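Local coordinates for protein family 88 glycosyl hydrolase (Bacteroides thetaiotaomicron, PDB 5NOA) that is assigned to the family 88 glycoside hydrolases but probably acts as a polysaccharide lyase on rhamnose-capped arabinogalactans such as gum arabic, at residues G64-Y69 with Y128-D133; K82-H87 with F121-D126; E142-Q147 with P167-L172. One frame throughout, in Å; residues are numbered along the deposited sequence.

Contact 1 of 3, residues G64-Y69 with Y128-D133; sequences GNMEAY and YNLEPD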
loop_
_atom_site.group_PDB
_atom_site.type_symbol
_atom_site.label_atom_id
_atom_site.label_comp_id
_atom_site.label_asym_id
_atom_site.label_seq_id
_atom_site.Cartn_x
_atom_site.Cartn_y
_atom_site.Cartn_z
ATOM N N GLY A 64 -0.830 -6.028 -5.643
ATOM C CA GLY A 64 0.357 -6.838 -5.699
ATOM C C GLY A 64 0.378 -7.819 -6.855
ATOM O O GLY A 64 1.427 -8.062 -7.478
ATOM N N ASN A 65 -0.761 -8.451 -7.130
ATOM C CA ASN A 65 -0.857 -9.348 -8.281
ATOM C C ASN A 65 -0.558 -8.603 -9.590
ATOM O O ASN A 65 0.159 -9.120 -10.446
ATOM C CB ASN A 65 -2.234 -9.989 -8.329
ATOM C CG ASN A 65 -2.349 -10.995 -9.458
ATOM O OD1 ASN A 65 -1.525 -11.903 -9.561
ATOM N ND2 ASN A 65 -3.356 -10.829 -10.316
ATOM N N MET A 66 -1.118 -7.402 -9.720
ATOM C CA MET A 66 -0.846 -6.609 -10.888
ATOM C C MET A 66 0.622 -6.278 -11.003
ATOM O O MET A 66 1.191 -6.364 -12.113
ATOM C CB MET A 66 -1.711 -5.365 -10.959
ATOM C CG MET A 66 -3.182 -5.665 -11.238
ATOM S SD MET A 66 -3.562 -6.716 -12.673
ATOM C CE MET A 66 -2.926 -5.750 -14.029
ATOM N N GLU A 67 1.276 -5.940 -9.889
ATOM C CA GLU A 67 2.713 -5.721 -9.916
ATOM C C GLU A 67 3.458 -6.954 -10.437
ATOM O O GLU A 67 4.387 -6.830 -11.250
ATOM C CB GLU A 67 3.207 -5.341 -8.523
ATOM C CG GLU A 67 4.578 -4.720 -8.489
ATOM C CD GLU A 67 4.605 -3.263 -8.878
ATOM O OE1 GLU A 67 5.712 -2.770 -9.107
ATOM O OE2 GLU A 67 3.546 -2.601 -8.913
ATOM N N ALA A 68 3.089 -8.121 -9.910
ATOM C CA ALA A 68 3.727 -9.362 -10.354
ATOM C C ALA A 68 3.496 -9.622 -11.855
ATOM O O ALA A 68 4.393 -10.098 -12.529
ATOM C CB ALA A 68 3.221 -10.528 -9.512
ATOM N N TYR A 69 2.312 -9.283 -12.362
ATOM C CA TYR A 69 2.037 -9.412 -13.784
ATOM C C TYR A 69 2.901 -8.459 -14.582
ATOM O O TYR A 69 3.477 -8.831 -15.603
ATOM C CB TYR A 69 0.547 -9.184 -14.093
ATOM C CG TYR A 69 0.291 -9.309 -15.561
ATOM C CD1 TYR A 69 0.455 -10.532 -16.189
ATOM C CD2 TYR A 69 0.017 -8.198 -16.345
ATOM C CE1 TYR A 69 0.274 -10.655 -17.541
ATOM C CE2 TYR A 69 -0.162 -8.321 -17.732
ATOM C CZ TYR A 69 -0.020 -9.554 -18.307
ATOM O OH TYR A 69 -0.190 -9.674 -19.662
ATOM N N TYR A 128 -7.717 -1.555 -17.589
ATOM C CA TYR A 128 -8.064 -0.666 -18.695
ATOM C C TYR A 128 -6.852 -0.296 -19.527
ATOM O O TYR A 128 -6.883 -0.342 -20.751
ATOM C CB TYR A 128 -8.738 0.614 -18.129
ATOM C CG TYR A 128 -9.007 1.666 -19.169
ATOM C CD1 TYR A 128 -8.023 2.567 -19.533
ATOM C CD2 TYR A 128 -10.224 1.752 -19.785
ATOM C CE1 TYR A 128 -8.236 3.502 -20.514
ATOM C CE2 TYR A 128 -10.466 2.709 -20.759
ATOM C CZ TYR A 128 -9.471 3.593 -21.118
ATOM O OH TYR A 128 -9.701 4.511 -22.081
ATOM N N ASN A 129 -5.746 0.057 -18.879
ATOM C CA ASN A 129 -4.572 0.485 -19.629
ATOM C C ASN A 129 -4.074 -0.613 -20.544
ATOM O O ASN A 129 -3.648 -0.341 -21.653
ATOM C CB ASN A 129 -3.484 0.973 -18.699
ATOM C CG ASN A 129 -3.749 2.362 -18.188
ATOM O OD1 ASN A 129 -4.396 3.168 -18.861
ATOM N ND2 ASN A 129 -3.325 2.626 -16.969
ATOM N N LEU A 130 -4.172 -1.858 -20.110
ATOM C CA LEU A 130 -3.780 -3.010 -20.941
ATOM C C LEU A 130 -4.749 -3.263 -22.090
ATOM O O LEU A 130 -4.340 -3.694 -23.145
ATOM C CB LEU A 130 -3.671 -4.258 -20.066
ATOM C CG LEU A 130 -2.528 -4.246 -19.033
ATOM C CD1 LEU A 130 -2.677 -5.413 -18.062
ATOM C CD2 LEU A 130 -1.168 -4.336 -19.705
ATOM N N GLU A 131 -6.044 -3.084 -21.824
ATOM C CA GLU A 131 -7.082 -3.352 -22.847
ATOM C C GLU A 131 -8.199 -2.323 -22.669
ATOM O O GLU A 131 -9.157 -2.566 -21.942
ATOM C CB GLU A 131 -7.601 -4.759 -22.628
ATOM C CG GLU A 131 -6.538 -5.840 -22.857
ATOM C CD GLU A 131 -6.969 -7.197 -22.378
ATOM O OE1 GLU A 131 -7.798 -7.811 -23.084
ATOM O OE2 GLU A 131 -6.458 -7.641 -21.318
ATOM N N PRO A 132 -8.058 -1.142 -23.288
ATOM C CA PRO A 132 -9.005 -0.057 -22.971
ATOM C C PRO A 132 -10.410 -0.422 -23.391
ATOM O O PRO A 132 -10.631 -0.946 -24.484
ATOM C CB PRO A 132 -8.455 1.168 -23.719
ATOM C CG PRO A 132 -7.040 0.846 -24.002
ATOM C CD PRO A 132 -6.870 -0.647 -23.992
ATOM N N ASP A 133 -11.342 -0.227 -22.473
ATOM C CA ASP A 133 -12.769 -0.374 -22.713
ATOM C C ASP A 133 -13.423 0.517 -21.687
ATOM O O ASP A 133 -13.102 0.411 -20.510
ATOM C CB ASP A 133 -13.191 -1.833 -22.490
ATOM C CG ASP A 133 -14.198 -2.341 -23.516
ATOM O OD1 ASP A 133 -14.516 -1.647 -24.504
ATOM O OD2 ASP A 133 -14.638 -3.488 -23.348
#
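Met66 and Tyr69, one helical turn apart on helix 56-72, both touch a single methyl group, CD1 of Leu130, in the last turn of helix 120-130. Taken in sequence order, Met66 comes first and points at the other helix. Its chain bends at both chi2 (-52°) and chi3 (-62°), which folds the thioether round until CE meets Leu130 CD1 tip to tip at 4.1 Å. The same side chain also touches Thr123, Asp126 and Leu127, further back along helix 120-130. At Tyr69, CG is anti to the backbone N (chi1 179°), and the ring lies alongside Leu130, the two side chains running past each other in opposite directions. Ring atom CE2 comes 3.9 Å from Leu130 CD1, at an oblique angle to the ring. The backbones stay well apart, with Met66 CA 11.1 Å from Leu130 CA, so within these segments the helices meet through side chains only, and no hydrogen bond crosses between them. The contact runs from a buried methionine, past a partly exposed tyrosine, to a leucine at the surface. Leu78 of helix 75-87 touches both Tyr69 and Leu130. The chain leaves helical geometry at Glu131, which places this small apolar contact at a helix end. It joins two helices of the (alpha/alpha)6 barrel built from helical hairpins, the fold expected for family 88 and the six-hairpin glycosidase clan.

Contact 2 of 3, residues K82-H87 with F121-D126; sequences KGWAEH and FQTYAD
Tyr124 reaches from helix 120-130 across to Ala85 and Trp84 of helix 75-87. Its CB leaves the backbone at a slant to the opposing helix, and chi1 of -56° sets CG anti to its own carbonyl carbon; the ring then spans the gap to Ala85. CD1 is the first ring atom to make contact, 3.8 Å from Ala85 CB. One bond further on, CE1 lies 3.7 Å from Ala85 CB and, in a direction roughly perpendicular, 4.0 Å from Trp84 CZ3. Tyr124 CE1 also comes 3.8 Å from Ala85 CA, so the ring packs on the helix backbone at the alanine. The small alanine lets the backbones close in here: Ala85 CA and Tyr124 CA are 6.8 Å apart. Both helices belong to the (alpha/alpha)6 barrel of the family, and their local axes make an angle of 117°, with a closest approach of 10.4 Å. The Tyr124 and Trp84 six-membered rings sit obliquely, planes at 43°, in neither a stacked nor a T-shaped arrangement. At the tip, Tyr124 OH hydrogen-bonds to Lys91 O, which gives the buried hydroxyl a polar partner. Thr123 lies at the edge of the indole, its CB 4.0 Å from Trp84 CZ3, while Trp84 also stacks on His62 and its NE1 bonds to Arg53 O.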
loop_
_atom_site.group_PDB
_atom_site.type_symbol
_atom_site.label_atom_id
_atom_site.label_comp_id
_atom_site.label_asym_id
_atom_site.label_seq_id
_atom_site.Cartn_x
_atom_site.Cartn_y
_atom_site.Cartn_z
ATOM N N LYS A 82 -8.508 -10.027 -13.768
ATOM C CA LYS A 82 -9.665 -9.807 -14.634
ATOM C C LYS A 82 -10.886 -10.534 -14.070
ATOM O O LYS A 82 -11.987 -9.974 -14.063
ATOM C CB LYS A 82 -9.423 -10.335 -16.040
ATOM C CG LYS A 82 -8.548 -9.463 -16.880
ATOM C CD LYS A 82 -8.409 -10.102 -18.239
ATOM C CE LYS A 82 -7.584 -9.258 -19.156
ATOM N NZ LYS A 82 -7.276 -10.055 -20.380
ATOM N N GLY A 83 -10.693 -11.751 -13.567
ATOM C CA GLY A 83 -11.818 -12.495 -13.011
ATOM C C GLY A 83 -12.423 -11.809 -11.802
ATOM O O GLY A 83 -13.646 -11.754 -11.638
ATOM N N TRP A 84 -11.561 -11.237 -10.969
ATOM C CA TRP A 84 -12.038 -10.500 -9.799
ATOM C C TRP A 84 -12.770 -9.242 -10.183
ATOM O O TRP A 84 -13.813 -8.937 -9.623
ATOM C CB TRP A 84 -10.865 -10.225 -8.874
ATOM C CG TRP A 84 -11.132 -9.368 -7.690
ATOM C CD1 TRP A 84 -11.696 -9.743 -6.510
ATOM C CD2 TRP A 84 -10.752 -8.015 -7.519
ATOM N NE1 TRP A 84 -11.673 -8.712 -5.606
ATOM C CE2 TRP A 84 -11.085 -7.638 -6.200
ATOM C CE3 TRP A 84 -10.103 -7.090 -8.328
ATOM C CZ2 TRP A 84 -10.823 -6.371 -5.700
ATOM C CZ3 TRP A 84 -9.874 -5.825 -7.840
ATOM C CH2 TRP A 84 -10.198 -5.489 -6.536
ATOM N N ALA A 85 -12.242 -8.534 -11.168
ATOM C CA ALA A 85 -12.887 -7.296 -11.630
ATOM C C ALA A 85 -14.261 -7.583 -12.210
ATOM O O ALA A 85 -15.218 -6.870 -11.917
ATOM C CB ALA A 85 -11.999 -6.562 -12.643
ATOM N N GLU A 86 -14.352 -8.650 -13.007
ATOM C CA GLU A 86 -15.620 -9.061 -13.604
ATOM C C GLU A 86 -16.614 -9.486 -12.517
ATOM O O GLU A 86 -17.797 -9.098 -12.557
ATOM C CB GLU A 86 -15.420 -10.210 -14.590
ATOM C CG GLU A 86 -14.674 -9.798 -15.871
ATOM C CD GLU A 86 -15.463 -8.965 -16.898
ATOM O OE1 GLU A 86 -16.636 -8.585 -16.670
ATOM O OE2 GLU A 86 -14.876 -8.686 -17.970
ATOM N N HIS A 87 -16.139 -10.231 -11.521
ATOM C CA HIS A 87 -16.981 -10.691 -10.431
ATOM C C HIS A 87 -17.613 -9.480 -9.712
ATOM O O HIS A 87 -18.790 -9.498 -9.340
ATOM C CB HIS A 87 -16.164 -11.480 -9.431
ATOM C CG HIS A 87 -16.913 -11.886 -8.211
ATOM N ND1 HIS A 87 -17.828 -12.915 -8.212
ATOM C CD2 HIS A 87 -16.866 -11.426 -6.945
ATOM C CE1 HIS A 87 -18.316 -13.060 -6.988
ATOM N NE2 HIS A 87 -17.753 -12.158 -6.204
ATOM N N PHE A 121 -10.377 0.505 -7.799
ATOM C CA PHE A 121 -10.219 1.294 -9.002
ATOM C C PHE A 121 -8.794 1.293 -9.519
ATOM O O PHE A 121 -8.594 1.497 -10.723
ATOM C CB PHE A 121 -10.679 2.750 -8.783
ATOM C CG PHE A 121 -12.106 2.947 -8.287
ATOM C CD1 PHE A 121 -13.092 1.996 -8.465
ATOM C CD2 PHE A 121 -12.466 4.171 -7.700
ATOM C CE1 PHE A 121 -14.401 2.242 -8.041
ATOM C CE2 PHE A 121 -13.744 4.419 -7.294
ATOM C CZ PHE A 121 -14.721 3.456 -7.459
ATOM N N GLN A 122 -7.803 1.100 -8.631
ATOM C CA GLN A 122 -6.419 1.000 -9.105
ATOM C C GLN A 122 -6.253 -0.149 -10.087
ATOM O O GLN A 122 -5.595 -0.030 -11.132
ATOM C CB GLN A 122 -5.443 0.812 -7.957
ATOM C CG GLN A 122 -5.436 1.956 -6.962
ATOM C CD GLN A 122 -4.353 1.814 -5.910
ATOM O OE1 GLN A 122 -3.249 1.318 -6.212
ATOM N NE2 GLN A 122 -4.614 2.285 -4.694
ATOM N N THR A 123 -6.812 -1.294 -9.715
ATOM C CA THR A 123 -6.744 -2.481 -10.569
ATOM C C THR A 123 -7.604 -2.324 -11.812
ATOM O O THR A 123 -7.181 -2.693 -12.907
ATOM C CB THR A 123 -7.068 -3.737 -9.752
ATOM O OG1 THR A 123 -6.027 -3.912 -8.769
ATOM C CG2 THR A 123 -7.105 -4.964 -10.610
ATOM N N TYR A 124 -8.783 -1.719 -11.658
ATOM C CA TYR A 124 -9.612 -1.517 -12.834
ATOM C C TYR A 124 -8.901 -0.636 -13.857
ATOM O O TYR A 124 -8.956 -0.919 -15.063
ATOM C CB TYR A 124 -10.959 -0.951 -12.472
ATOM C CG TYR A 124 -11.769 -1.744 -11.483
ATOM C CD1 TYR A 124 -11.525 -3.089 -11.218
ATOM C CD2 TYR A 124 -12.768 -1.133 -10.758
ATOM C CE1 TYR A 124 -12.255 -3.775 -10.267
ATOM C CE2 TYR A 124 -13.514 -1.815 -9.824
ATOM C CZ TYR A 124 -13.278 -3.150 -9.581
ATOM O OH TYR A 124 -13.967 -3.882 -8.648
ATOM N N ALA A 125 -8.227 0.416 -13.380
ATOM C CA ALA A 125 -7.459 1.304 -14.251
ATOM C C ALA A 125 -6.302 0.568 -14.901
ATOM O O ALA A 125 -6.018 0.768 -16.093
ATOM C CB ALA A 125 -6.970 2.499 -13.476
ATOM N N ASP A 126 -5.592 -0.269 -14.137
ATOM C CA ASP A 126 -4.467 -1.039 -14.714
ATOM C C ASP A 126 -4.962 -1.951 -15.833
ATOM O O ASP A 126 -4.341 -2.089 -16.872
ATOM C CB ASP A 126 -3.776 -1.897 -13.627
ATOM C CG ASP A 126 -2.916 -1.112 -12.680
ATOM O OD1 ASP A 126 -2.581 0.048 -12.962
ATOM O OD2 ASP A 126 -2.571 -1.702 -11.614
#

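Contact 3 of 3, residues E142-Q147 with P167-L172; sequences EVMEYQ and PVMTKL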
loop_
_atom_site.group_PDB
_atom_site.type_symbol
_atom_site.label_atom_id
_atom_site.label_comp_id
_atom_site.label_asym_id
_atom_site.label_seq_id
_atom_site.Cartn_x
_atom_site.Cartn_y
_atom_site.Cartn_z
ATOM N N GLU A 142 -17.095 7.900 -12.367
ATOM C CA GLU A 142 -18.345 8.442 -11.834
ATOM C C GLU A 142 -18.155 8.796 -10.362
ATOM O O GLU A 142 -18.499 9.874 -9.917
ATOM C CB GLU A 142 -19.475 7.414 -11.977
ATOM C CG GLU A 142 -20.784 7.900 -11.369
ATOM C CD GLU A 142 -21.850 6.819 -11.200
ATOM O OE1 GLU A 142 -21.558 5.589 -11.216
ATOM O OE2 GLU A 142 -23.027 7.238 -11.013
ATOM N N VAL A 143 -17.579 7.869 -9.612
ATOM C CA VAL A 143 -17.413 8.056 -8.190
ATOM C C VAL A 143 -16.413 9.141 -7.896
ATOM O O VAL A 143 -16.705 10.061 -7.098
ATOM C CB VAL A 143 -16.997 6.721 -7.532
ATOM C CG1 VAL A 143 -16.555 6.932 -6.103
ATOM C CG2 VAL A 143 -18.144 5.718 -7.603
ATOM N N MET A 144 -15.226 9.071 -8.503
ATOM C CA MET A 144 -14.216 10.062 -8.128
ATOM C C MET A 144 -14.564 11.470 -8.599
ATOM O O MET A 144 -14.305 12.441 -7.904
ATOM C CB MET A 144 -12.824 9.662 -8.640
ATOM C CG MET A 144 -12.294 8.321 -8.136
ATOM S SD MET A 144 -12.565 7.958 -6.373
ATOM C CE MET A 144 -11.636 9.266 -5.580
ATOM N N GLU A 145 -15.179 11.572 -9.773
ATOM C CA GLU A 145 -15.597 12.869 -10.287
ATOM C C GLU A 145 -16.732 13.470 -9.450
ATOM O O GLU A 145 -16.729 14.676 -9.210
ATOM C CB GLU A 145 -15.849 12.807 -11.785
ATOM C CG GLU A 145 -14.526 12.519 -12.513
ATOM C CD GLU A 145 -14.596 11.991 -13.938
ATOM O OE1 GLU A 145 -15.673 12.091 -14.586
ATOM O OE2 GLU A 145 -13.546 11.463 -14.433
ATOM N N TYR A 146 -17.671 12.650 -8.955
ATOM C CA TYR A 146 -18.639 13.164 -8.005
ATOM C C TYR A 146 -17.933 13.620 -6.722
ATOM O O TYR A 146 -18.148 14.724 -6.218
ATOM C CB TYR A 146 -19.705 12.119 -7.659
ATOM C CG TYR A 146 -20.607 12.634 -6.559
ATOM C CD1 TYR A 146 -21.565 13.618 -6.827
ATOM C CD2 TYR A 146 -20.471 12.193 -5.248
ATOM C CE1 TYR A 146 -22.336 14.140 -5.803
ATOM C CE2 TYR A 146 -21.264 12.689 -4.238
ATOM C CZ TYR A 146 -22.191 13.663 -4.506
ATOM O OH TYR A 146 -22.979 14.169 -3.500
ATOM N N GLN A 147 -17.063 12.784 -6.176
ATOM C CA GLN A 147 -16.338 13.155 -4.969
ATOM C C GLN A 147 -15.626 14.489 -5.128
ATOM O O GLN A 147 -15.709 15.361 -4.266
ATOM C CB GLN A 147 -15.360 12.065 -4.595
ATOM C CG GLN A 147 -14.620 12.283 -3.301
ATOM C CD GLN A 147 -13.851 11.059 -2.892
ATOM O OE1 GLN A 147 -14.339 9.942 -3.029
ATOM N NE2 GLN A 147 -12.665 11.276 -2.347
ATOM N N PRO A 167 -3.126 6.635 -5.461
ATOM C CA PRO A 167 -2.813 6.125 -6.808
ATOM C C PRO A 167 -4.006 6.053 -7.739
ATOM O O PRO A 167 -3.825 6.038 -8.965
ATOM C CB PRO A 167 -2.200 4.740 -6.544
ATOM C CG PRO A 167 -1.827 4.783 -5.073
ATOM C CD PRO A 167 -2.907 5.599 -4.446
ATOM N N VAL A 168 -5.227 6.070 -7.212
ATOM C CA VAL A 168 -6.408 6.218 -8.055
ATOM C C VAL A 168 -6.365 7.550 -8.776
ATOM O O VAL A 168 -6.677 7.652 -9.958
ATOM C CB VAL A 168 -7.710 6.105 -7.233
ATOM C CG1 VAL A 168 -8.946 6.407 -8.102
ATOM C CG2 VAL A 168 -7.865 4.713 -6.645
ATOM N N MET A 169 -5.961 8.580 -8.046
ATOM C CA MET A 169 -5.934 9.936 -8.609
ATOM C C MET A 169 -4.940 10.045 -9.743
ATOM O O MET A 169 -5.232 10.600 -10.806
ATOM C CB MET A 169 -5.638 10.968 -7.528
ATOM C CG MET A 169 -6.523 10.882 -6.282
ATOM S SD MET A 169 -8.289 11.025 -6.571
ATOM C CE MET A 169 -8.473 12.805 -6.518
ATOM N N THR A 170 -3.745 9.488 -9.534
ATOM C CA THR A 170 -2.719 9.557 -10.568
ATOM C C THR A 170 -3.073 8.650 -11.753
ATOM O O THR A 170 -2.837 9.029 -12.912
ATOM C CB THR A 170 -1.335 9.238 -9.996
ATOM O OG1 THR A 170 -1.384 8.048 -9.224
ATOM C CG2 THR A 170 -0.816 10.338 -9.104
ATOM N N LYS A 171 -3.596 7.445 -11.516
ATOM C CA LYS A 171 -3.946 6.534 -12.620
ATOM C C LYS A 171 -5.058 7.144 -13.449
ATOM O O LYS A 171 -5.015 7.106 -14.682
ATOM C CB LYS A 171 -4.301 5.172 -12.085
ATOM C CG LYS A 171 -3.103 4.411 -11.550
ATOM C CD LYS A 171 -3.540 3.109 -10.880
ATOM C CE LYS A 171 -2.407 2.408 -10.181
ATOM N NZ LYS A 171 -1.458 1.783 -11.126
ATOM N N LEU A 172 -6.069 7.719 -12.797
ATOM C CA LEU A 172 -7.154 8.306 -13.564
ATOM C C LEU A 172 -6.740 9.580 -14.275
ATOM O O LEU A 172 -7.239 9.850 -15.356
ATOM C CB LEU A 172 -8.417 8.503 -12.713
ATOM C CG LEU A 172 -9.115 7.183 -12.291
ATOM C CD1 LEU A 172 -10.268 7.557 -11.370
ATOM C CD2 LEU A 172 -9.651 6.406 -13.486
#
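Met144 packs against Val168, Met169 and Leu172 in a buried, wholly apolar helix-to-helix contact, joining helix 135-149 to helix 160-176 within the helical barrel. The local axes come within 11.7 Å and lie at 106°, so the two segments cross steeply and meet over a short patch. All four touching side chains are buried, and Met144 supplies every contact from its helix. Its CG faces two branches, Val168 CG1 and Leu172 CD1, each 3.9 Å away and both on the side of the opposing helix. Bends at chi2 (-42°) and chi3 then turn the thioether along its own helix, in the N-to-C direction, and bring Met144 CE 3.9 Å from Met169 SD. Met144 crosses each of its three partners at about a right angle. Phe121 of helix 120-130 and Tyr181 of helix 180-196 also touch Met144, extending the apolar surroundings. Helix 160-176 is kinked where the N atoms of Pro167 and Val168 have no bond to the preceding turn, so the kink falls at the start of the patch. With no hydrogen bond or ion pair across the segments, the association rests on dispersion and on exclusion of water, which is consistent with shape fit, rather than directed bonds, setting the bent thioethers.

How the contacts relate
Contacts 2 and 3 are buried, whereas contact 1 is only partly so, with an exposed leucine at a helix end. Contacts 1 and 2 share helix 120-130, their centres 8 Å apart, and contact 2 is nested within the chain loop that contact 1 closes. Contact 3 follows in series. Across their segments all three are apolar: a leucine methyl against a thioether and a tyrosine in contact 1, mainly aromatic in contact 2, methionine-rich in contact 3. Charge instead links the contacts: Lys82 NZ of contact 2 pairs with Glu131 OE2 of contact 1 at 2.7 Å, and Asp126 OD1 of contact 2 with Lys171 NZ of contact 3 at 2.8 Å. Contacts 1 and 3 do not touch.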